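PDB 3N72: putative activator of HSP90 from Plasmodium falciparum, which probably binds the chaperone Hsp90 and stimulates its ATPase activity, and is represented here by its N-terminal Aha1 domain. Local coordinates for residues Asp49-Ser54 / Ile74-Leu79; Val94-Phe99 / Asn107-Asn112. One frame throughout, in Å; residues are numbered along the deposited sequence.

Contact 1: residues Asp49-Ser54 / Ile74-Leu79; sequences DNLQVS and IKFEWL
Asp49-Ser54 and Ile74-Leu79 run antiparallel, their axes 4.6 Å apart at the closest point, with Asp49/Glu77 and Gln52/Lys75 as hydrogen-bonded pairs each joined by two backbone bonds. The register slips by one residue between these pairs at a beta bulge, where Asn50 takes up positive phi and psi (55°/59°). Across the bulge its carbonyl oxygen is met by Phe76 CA in a CA-H...O contact at 3.3 Å. The extra residue brings the Asn50 side chain toward the partner strand, and ND2 reaches Glu77 OE1 at 2.8 Å. That bond is bent (130° at the hydrogen), and the amide nitrogen approaches from above the carboxylate plane. Gln52 lies alongside Lys75 on the same face as Glu77, its NE2 3.5 Å from Lys75 CG. The other face is apolar. Leu51 CG lies 3.5 Å from Phe76 CB, while its CD2 meets the ring obliquely and also approaches Ile74 CG2. Helix 23-35 covers this apolar face through Ile30 and Leu34, Trp78 and Ile74 reach helix 120-142, and strand 87-100 pairs with the far edge of 74-79. The contact lies on the hairpin of strands 44-62 and 65-82, toward its open end.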
ATOM      1  N   ASP B  49      -7.855  29.991  12.975  1.00 14.80           N
ATOM      2  CA  ASP B  49      -7.187  29.058  13.885  1.00 15.13           C
ATOM      3  C   ASP B  49      -8.224  28.199  14.612  1.00 14.38           C
ATOM      4  O   ASP B  49      -9.451  28.381  14.447  1.00 13.71           O
ATOM      5  CB  ASP B  49      -6.373  29.847  14.914  1.00 15.74           C
ATOM      6  CG  ASP B  49      -5.211  29.059  15.502  1.00 18.75           C
ATOM      7  OD1 ASP B  49      -5.015  27.857  15.164  1.00 17.96           O
ATOM      8  OD2 ASP B  49      -4.492  29.660  16.333  1.00 22.35           O
ATOM      9  N   ASN B  50      -7.718  27.254  15.396  1.00 13.21           N
ATOM     10  CA  ASN B  50      -8.536  26.423  16.262  1.00 13.26           C
ATOM     11  C   ASN B  50      -9.650  25.693  15.511  1.00 14.09           C
ATOM     12  O   ASN B  50     -10.836  25.840  15.795  1.00 14.79           O
ATOM     13  CB  ASN B  50      -9.050  27.260  17.438  1.00 12.72           C
ATOM     14  CG  ASN B  50      -7.916  27.831  18.264  1.00 12.79           C
ATOM     15  OD1 ASN B  50      -7.041  27.090  18.714  1.00 13.64           O
ATOM     16  ND2 ASN B  50      -7.934  29.152  18.484  1.00 12.70           N
ATOM     17  N   LEU B  51      -9.233  24.898  14.542  1.00 14.50           N
ATOM     18  CA  LEU B  51     -10.158  24.208  13.665  1.00 16.08           C
ATOM     19  C   LEU B  51     -10.625  22.850  14.201  1.00 16.32           C
ATOM     20  O   LEU B  51      -9.818  21.932  14.368  1.00 17.89           O
ATOM     21  CB  LEU B  51      -9.484  24.041  12.308  1.00 16.50           C
ATOM     22  CG  LEU B  51      -9.421  25.361  11.561  1.00 16.89           C
ATOM     23  CD1 LEU B  51      -8.010  25.756  11.227  1.00 19.84           C
ATOM     24  CD2 LEU B  51     -10.304  25.264  10.353  1.00 17.79           C
ATOM     25  N   GLN B  52     -11.918  22.725  14.471  1.00 16.10           N
ATOM     26  CA  GLN B  52     -12.501  21.411  14.769  1.00 17.19           C
ATOM     27  C   GLN B  52     -13.117  20.933  13.463  1.00 16.35           C
ATOM     28  O   GLN B  52     -13.920  21.667  12.867  1.00 16.98           O
ATOM     29  CB  GLN B  52     -13.640  21.498  15.786  1.00 18.07           C
ATOM     30  CG  GLN B  52     -13.521  22.466  16.935  1.00 21.66           C
ATOM     31  CD  GLN B  52     -14.864  22.629  17.632  1.00 25.42           C
ATOM     32  OE1 GLN B  52     -15.568  21.637  17.911  1.00 28.58           O
ATOM     33  NE2 GLN B  52     -15.239  23.871  17.909  1.00 25.95           N
ATOM     34  N   VAL B  53     -12.768  19.727  13.015  1.00 15.46           N
ATOM     35  CA  VAL B  53     -13.324  19.172  11.763  1.00 14.88           C
ATOM     36  C   VAL B  53     -13.946  17.813  12.048  1.00 15.18           C
ATOM     37  O   VAL B  53     -13.237  16.862  12.402  1.00 16.03           O
ATOM     38  CB  VAL B  53     -12.239  19.066  10.656  1.00 14.25           C
ATOM     39  CG1 VAL B  53     -12.866  18.641   9.301  1.00 13.43           C
ATOM     40  CG2 VAL B  53     -11.562  20.408  10.456  1.00 14.58           C
ATOM     41  N   SER B  54     -15.261  17.711  11.882  1.00 13.96           N
ATOM     42  CA  SER B  54     -15.965  16.515  12.301  1.00 13.36           C
ATOM     43  C   SER B  54     -16.815  16.009  11.168  1.00 12.38           C
ATOM     44  O   SER B  54     -17.651  16.745  10.658  1.00 12.06           O
ATOM     45  CB  SER B  54     -16.872  16.833  13.517  1.00 13.15           C
ATOM     46  OG  SER B  54     -17.674  15.704  13.876  1.00 16.26           O
ATOM     47  N   ILE B  74     -17.368  22.123  10.096  1.00 11.70           N
ATOM     48  CA  ILE B  74     -16.064  22.763  10.303  1.00 11.06           C
ATOM     49  C   ILE B  74     -16.326  23.951  11.217  1.00 11.58           C
ATOM     50  O   ILE B  74     -17.059  24.846  10.841  1.00 12.36           O
ATOM     51  CB  ILE B  74     -15.440  23.241   8.984  1.00 10.77           C
ATOM     52  CG1 ILE B  74     -15.419  22.092   7.958  1.00 10.53           C
ATOM     53  CG2 ILE B  74     -14.014  23.800   9.227  1.00 11.04           C
ATOM     54  CD1 ILE B  74     -15.159  22.535   6.519  1.00 11.60           C
ATOM     55  N   LYS B  75     -15.763  23.907  12.417  1.00 11.99           N
ATOM     56  CA  LYS B  75     -15.973  24.972  13.415  1.00 13.06           C
ATOM     57  C   LYS B  75     -14.626  25.474  13.894  1.00 13.33           C
ATOM     58  O   LYS B  75     -13.781  24.696  14.381  1.00 13.74           O
ATOM     59  CB  LYS B  75     -16.827  24.450  14.571  1.00 13.87           C
ATOM     60  CG  LYS B  75     -17.183  25.588  15.552  1.00 19.03           C
ATOM     61  CD  LYS B  75     -18.407  25.314  16.377  1.00 24.75           C
ATOM     62  CE  LYS B  75     -18.692  26.488  17.363  1.00 26.49           C
ATOM     63  NZ  LYS B  75     -19.095  27.711  16.641  1.00 30.06           N
ATOM     64  N   PHE B  76     -14.412  26.785  13.746  1.00 13.44           N
ATOM     65  CA  PHE B  76     -13.111  27.349  13.964  1.00 13.45           C
ATOM     66  C   PHE B  76     -13.235  28.783  14.412  1.00 12.54           C
ATOM     67  O   PHE B  76     -14.339  29.265  14.651  1.00 12.40           O
ATOM     68  CB  PHE B  76     -12.203  27.221  12.716  1.00 13.42           C
ATOM     69  CG  PHE B  76     -12.797  27.735  11.401  1.00 14.21           C
ATOM     70  CD1 PHE B  76     -12.228  28.840  10.761  1.00 13.09           C
ATOM     71  CD2 PHE B  76     -13.849  27.069  10.760  1.00 14.07           C
ATOM     72  CE1 PHE B  76     -12.695  29.283   9.534  1.00 14.72           C
ATOM     73  CE2 PHE B  76     -14.348  27.516   9.519  1.00 12.02           C
ATOM     74  CZ  PHE B  76     -13.765  28.626   8.908  1.00 11.48           C
ATOM     75  N   GLU B  77     -12.101  29.450  14.551  1.00 12.97           N
ATOM     76  CA  GLU B  77     -12.111  30.827  14.998  1.00 13.15           C
ATOM     77  C   GLU B  77     -11.444  31.755  13.981  1.00 13.01           C
ATOM     78  O   GLU B  77     -10.602  31.322  13.219  1.00 12.61           O
ATOM     79  CB  GLU B  77     -11.474  30.928  16.375  1.00 13.49           C
ATOM     80  CG  GLU B  77     -12.328  30.142  17.405  1.00 14.19           C
ATOM     81  CD  GLU B  77     -11.652  29.985  18.788  1.00 16.25           C
ATOM     82  OE1 GLU B  77     -10.458  30.310  18.912  1.00 15.05           O
ATOM     83  OE2 GLU B  77     -12.337  29.549  19.757  1.00 18.48           O
ATOM     84  N   TRP B  78     -11.858  33.016  13.959  1.00 12.80           N
ATOM     85  CA  TRP B  78     -11.212  34.012  13.087  1.00 12.72           C
ATOM     86  C   TRP B  78     -10.525  35.065  13.941  1.00 13.01           C
ATOM     87  O   TRP B  78     -10.949  35.349  15.071  1.00 13.00           O
ATOM     88  CB  TRP B  78     -12.206  34.652  12.116  1.00 12.84           C
ATOM     89  CG  TRP B  78     -13.282  35.566  12.742  1.00 13.25           C
ATOM     90  CD1 TRP B  78     -14.508  35.188  13.214  1.00 11.89           C
ATOM     91  CD2 TRP B  78     -13.215  36.997  12.897  1.00 14.11           C
ATOM     92  NE1 TRP B  78     -15.209  36.292  13.667  1.00 14.00           N
ATOM     93  CE2 TRP B  78     -14.446  37.417  13.476  1.00 14.19           C
ATOM     94  CE3 TRP B  78     -12.240  37.969  12.585  1.00 11.48           C
ATOM     95  CZ2 TRP B  78     -14.714  38.763  13.788  1.00 14.22           C
ATOM     96  CZ3 TRP B  78     -12.519  39.311  12.873  1.00 14.25           C
ATOM     97  CH2 TRP B  78     -13.741  39.692  13.470  1.00 14.57           C
ATOM     98  N   LEU B  79      -9.447  35.625  13.399  1.00 13.02           N
ATOM     99  CA  LEU B  79      -8.610  36.583  14.102  1.00 13.55           C
ATOM    100  C   LEU B  79      -8.217  37.655  13.095  1.00 14.92           C
ATOM    101  O   LEU B  79      -8.417  37.498  11.884  1.00 13.80           O
ATOM    102  CB  LEU B  79      -7.357  35.893  14.702  1.00 14.15           C
ATOM    103  CG  LEU B  79      -7.541  34.861  15.844  1.00 13.68           C
ATOM    104  CD1 LEU B  79      -7.624  33.410  15.323  1.00 15.31           C
ATOM    105  CD2 LEU B  79      -6.402  34.969  16.869  1.00 15.20           C
TER

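Contact 2: residues Val94-Phe99 / Asn107-Asn112; sequences VEIPDF and NDYAIN
Phe99 and Tyr109 form a T-shaped pair in which the edge of Phe99 points at a face of Tyr109, the planes 88° apart and the centroids separated by 5.2 Å. Phe99 CD1 does the touching, 3.7 Å from Tyr109 CZ and offset toward the rim of the tyrosine ring. With chi1 at 55°, Tyr109 holds its CG between the backbone N and carbonyl carbon, which turns the phenol in toward 94-99. Ile96 CG2 approaches the same ring obliquely, 3.5 Å from Tyr109 CD1. The next layer is aliphatic: Ile96 and Ile111 lie side by side, and Ile111 CG2 meets Val94 CG1 at 3.6 Å. Glu95 and Asn112 make the one hydrogen-bonded antiparallel pair, with two backbone bonds. Their side chains run alongside each other, and Asn112 ND2, nearly in its own amide plane, gives a fairly straight 3.2 Å bond to the anti side of Glu95 OE1. Beyond the corner at Pro97 a water bridges the two segments, accepting from Asp98 N and donating to Ala110 O, both at 2.8 Å. Lys139 of helix 120-142 makes a cation-pi contact with Tyr109 and bonds its carbonyl, Phe99 also packs edge-to-face with Phe145, and strand 65-82 pairs with 94-99, leaving 107-112 to lead from helix 101-105 into strand 112-115.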
ATOM      1  N   VAL B  94     -16.411  30.837  13.456  1.00 14.00           N
ATOM      2  CA  VAL B  94     -16.928  30.529  12.134  1.00 13.08           C
ATOM      3  C   VAL B  94     -17.400  29.087  12.171  1.00 13.40           C
ATOM      4  O   VAL B  94     -16.687  28.199  12.665  1.00 13.59           O
ATOM      5  CB  VAL B  94     -15.852  30.611  11.017  1.00 13.53           C
ATOM      6  CG1 VAL B  94     -16.520  30.500   9.656  1.00 11.54           C
ATOM      7  CG2 VAL B  94     -15.022  31.886  11.101  1.00 13.06           C
ATOM      8  N   GLU B  95     -18.598  28.858  11.644  1.00 13.20           N
ATOM      9  CA  GLU B  95     -19.157  27.520  11.586  1.00 13.37           C
ATOM     10  C   GLU B  95     -19.664  27.230  10.195  1.00 13.64           C
ATOM     11  O   GLU B  95     -20.490  27.978   9.650  1.00 13.14           O
ATOM     12  CB  GLU B  95     -20.298  27.373  12.584  1.00 14.76           C
ATOM     13  CG  GLU B  95     -20.966  26.017  12.518  1.00 18.91           C
ATOM     14  CD  GLU B  95     -22.421  26.024  13.004  1.00 25.36           C
ATOM     15  OE1 GLU B  95     -23.232  26.918  12.605  1.00 28.81           O
ATOM     16  OE2 GLU B  95     -22.756  25.086  13.751  1.00 27.35           O
ATOM     17  N   ILE B  96     -19.200  26.118   9.632  1.00 13.47           N
ATOM     18  CA  ILE B  96     -19.721  25.647   8.363  1.00 13.33           C
ATOM     19  C   ILE B  96     -20.422  24.340   8.698  1.00 13.69           C
ATOM     20  O   ILE B  96     -19.767  23.312   8.918  1.00 13.59           O
ATOM     21  CB  ILE B  96     -18.616  25.431   7.340  1.00 13.01           C
ATOM     22  CG1 ILE B  96     -17.779  26.728   7.195  1.00 13.06           C
ATOM     23  CG2 ILE B  96     -19.206  24.891   6.033  1.00 13.08           C
ATOM     24  CD1 ILE B  96     -16.615  26.637   6.197  1.00 12.08           C
ATOM     25  N   PRO B  97     -21.750  24.390   8.808  1.00 13.71           N
ATOM     26  CA  PRO B  97     -22.387  23.221   9.409  1.00 14.41           C
ATOM     27  C   PRO B  97     -22.539  22.045   8.438  1.00 14.66           C
ATOM     28  O   PRO B  97     -22.743  20.904   8.876  1.00 15.84           O
ATOM     29  CB  PRO B  97     -23.746  23.765   9.845  1.00 14.36           C
ATOM     30  CG  PRO B  97     -23.958  24.970   9.047  1.00 15.18           C
ATOM     31  CD  PRO B  97     -22.638  25.563   8.795  1.00 13.92           C
ATOM     32  N   ASP B  98     -22.397  22.309   7.150  1.00 14.98           N
ATOM     33  CA  ASP B  98     -22.688  21.298   6.145  1.00 16.58           C
ATOM     34  C   ASP B  98     -21.792  21.380   4.922  1.00 15.96           C
ATOM     35  O   ASP B  98     -22.222  21.782   3.845  1.00 18.06           O
ATOM     36  CB  ASP B  98     -24.157  21.391   5.725  1.00 17.68           C
ATOM     37  CG  ASP B  98     -24.561  20.276   4.785  1.00 21.71           C
ATOM     38  OD1 ASP B  98     -24.032  19.140   4.935  1.00 25.28           O
ATOM     39  OD2 ASP B  98     -25.388  20.540   3.885  1.00 25.54           O
ATOM     40  N   PHE B  99     -20.541  20.987   5.071  1.00 14.18           N
ATOM     41  CA  PHE B  99     -19.629  20.988   3.926  1.00 14.09           C
ATOM     42  C   PHE B  99     -19.617  19.554   3.380  1.00 13.25           C
ATOM     43  O   PHE B  99     -19.036  18.678   3.986  1.00 14.38           O
ATOM     44  CB  PHE B  99     -18.232  21.464   4.391  1.00 12.81           C
ATOM     45  CG  PHE B  99     -17.217  21.526   3.292  1.00 13.60           C
ATOM     46  CD1 PHE B  99     -17.216  22.568   2.378  1.00 12.44           C
ATOM     47  CD2 PHE B  99     -16.283  20.511   3.159  1.00 12.78           C
ATOM     48  CE1 PHE B  99     -16.248  22.597   1.342  1.00 12.62           C
ATOM     49  CE2 PHE B  99     -15.362  20.522   2.159  1.00 13.62           C
ATOM     50  CZ  PHE B  99     -15.331  21.553   1.237  1.00 12.96           C
ATOM     51  N   ASN B 107     -21.737  24.850  -4.530  1.00 31.66           N
ATOM     52  CA  ASN B 107     -20.976  25.856  -3.742  1.00 31.26           C
ATOM     53  C   ASN B 107     -21.880  26.750  -2.864  1.00 31.10           C
ATOM     54  O   ASN B 107     -21.543  27.909  -2.579  1.00 31.61           O
ATOM     55  CB  ASN B 107     -20.087  26.706  -4.673  1.00 31.61           C
ATOM     56  CG  ASN B 107     -18.756  27.098  -4.046  1.00 32.09           C
ATOM     57  OD1 ASN B 107     -18.366  28.265  -4.116  1.00 35.27           O
ATOM     58  ND2 ASN B 107     -18.036  26.125  -3.453  1.00 31.67           N
ATOM     59  N   ASP B 108     -23.017  26.201  -2.432  1.00 29.84           N
ATOM     60  CA  ASP B 108     -24.047  26.992  -1.759  1.00 29.25           C
ATOM     61  C   ASP B 108     -24.200  26.765  -0.245  1.00 27.96           C
ATOM     62  O   ASP B 108     -25.219  27.153   0.352  1.00 28.44           O
ATOM     63  CB  ASP B 108     -25.396  26.828  -2.459  1.00 29.74           C
ATOM     64  CG  ASP B 108     -25.850  25.376  -2.557  1.00 32.00           C
ATOM     65  OD1 ASP B 108     -26.810  25.138  -3.321  1.00 33.26           O
ATOM     66  OD2 ASP B 108     -25.270  24.475  -1.896  1.00 34.12           O
ATOM     67  N   TYR B 109     -23.186  26.177   0.385  1.00 25.78           N
ATOM     68  CA  TYR B 109     -23.257  25.892   1.820  1.00 23.47           C
ATOM     69  C   TYR B 109     -23.171  27.168   2.670  1.00 22.79           C
ATOM     70  O   TYR B 109     -22.545  28.169   2.262  1.00 23.24           O
ATOM     71  CB  TYR B 109     -22.181  24.889   2.236  1.00 22.48           C
ATOM     72  CG  TYR B 109     -20.768  25.269   1.878  1.00 19.49           C
ATOM     73  CD1 TYR B 109     -19.981  26.023   2.761  1.00 16.83           C
ATOM     74  CD2 TYR B 109     -20.188  24.829   0.684  1.00 17.90           C
ATOM     75  CE1 TYR B 109     -18.666  26.361   2.445  1.00 16.20           C
ATOM     76  CE2 TYR B 109     -18.886  25.156   0.361  1.00 16.69           C
ATOM     77  CZ  TYR B 109     -18.130  25.925   1.233  1.00 15.27           C
ATOM     78  OH  TYR B 109     -16.826  26.213   0.894  1.00 14.68           O
ATOM     79  N   ALA B 110     -23.809  27.126   3.841  1.00 21.03           N
ATOM     80  CA  ALA B 110     -23.765  28.234   4.817  1.00 19.55           C
ATOM     81  C   ALA B 110     -22.405  28.365   5.492  1.00 18.44           C
ATOM     82  O   ALA B 110     -21.770  27.368   5.833  1.00 17.54           O
ATOM     83  CB  ALA B 110     -24.839  28.046   5.897  1.00 19.88           C
ATOM     84  N   ILE B 111     -21.992  29.608   5.711  1.00 17.78           N
ATOM     85  CA  ILE B 111     -20.835  29.919   6.551  1.00 17.06           C
ATOM     86  C   ILE B 111     -21.355  30.937   7.569  1.00 17.45           C
ATOM     87  O   ILE B 111     -21.758  32.036   7.197  1.00 17.53           O
ATOM     88  CB  ILE B 111     -19.643  30.487   5.732  1.00 17.07           C
ATOM     89  CG1 ILE B 111     -19.195  29.492   4.662  1.00 16.17           C
ATOM     90  CG2 ILE B 111     -18.441  30.797   6.631  1.00 16.82           C
ATOM     91  CD1 ILE B 111     -18.335  30.112   3.598  1.00 14.05           C
ATOM     92  N   ASN B 112     -21.421  30.531   8.834  1.00 16.90           N
ATOM     93  CA  ASN B 112     -21.959  31.384   9.882  1.00 17.09           C
ATOM     94  C   ASN B 112     -20.816  31.967  10.681  1.00 16.23           C
ATOM     95  O   ASN B 112     -20.057  31.224  11.300  1.00 16.42           O
ATOM     96  CB  ASN B 112     -22.904  30.592  10.774  1.00 17.90           C
ATOM     97  CG  ASN B 112     -24.055  29.972   9.982  1.00 19.94           C
ATOM     98  OD1 ASN B 112     -24.665  30.643   9.132  1.00 22.01           O
ATOM     99  ND2 ASN B 112     -24.326  28.687  10.222  1.00 21.81           N
TER
HETATM  100  O   HOH W   1     -22.645  24.699   5.725  1.00 20.57           O

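From the N terminus, the chain passes helix 23-35 and runs through 49-54, turns, and returns through 74-79, so contact 1 closes the hairpin of strands 44-62 and 65-82. Only then does contact 2 open: 94-99 leads into the short helix 101-105, after which the loop 107-112 comes back beside 94-99, pairing antiparallel with it at Glu95/Asn112. The two contacts are therefore in series, neither enclosing the other. They meet at the shared boundary of strands 65-82 and 87-100, where Ile74 O probably accepts from Ile96 N and Phe76 O from Val94 N. The order of neighbours is 49-54, 74-79, 94-99, with 107-112 bringing in strand 112-115 at its Asn112 end, and helix 120-142 packs against residues of both contacts.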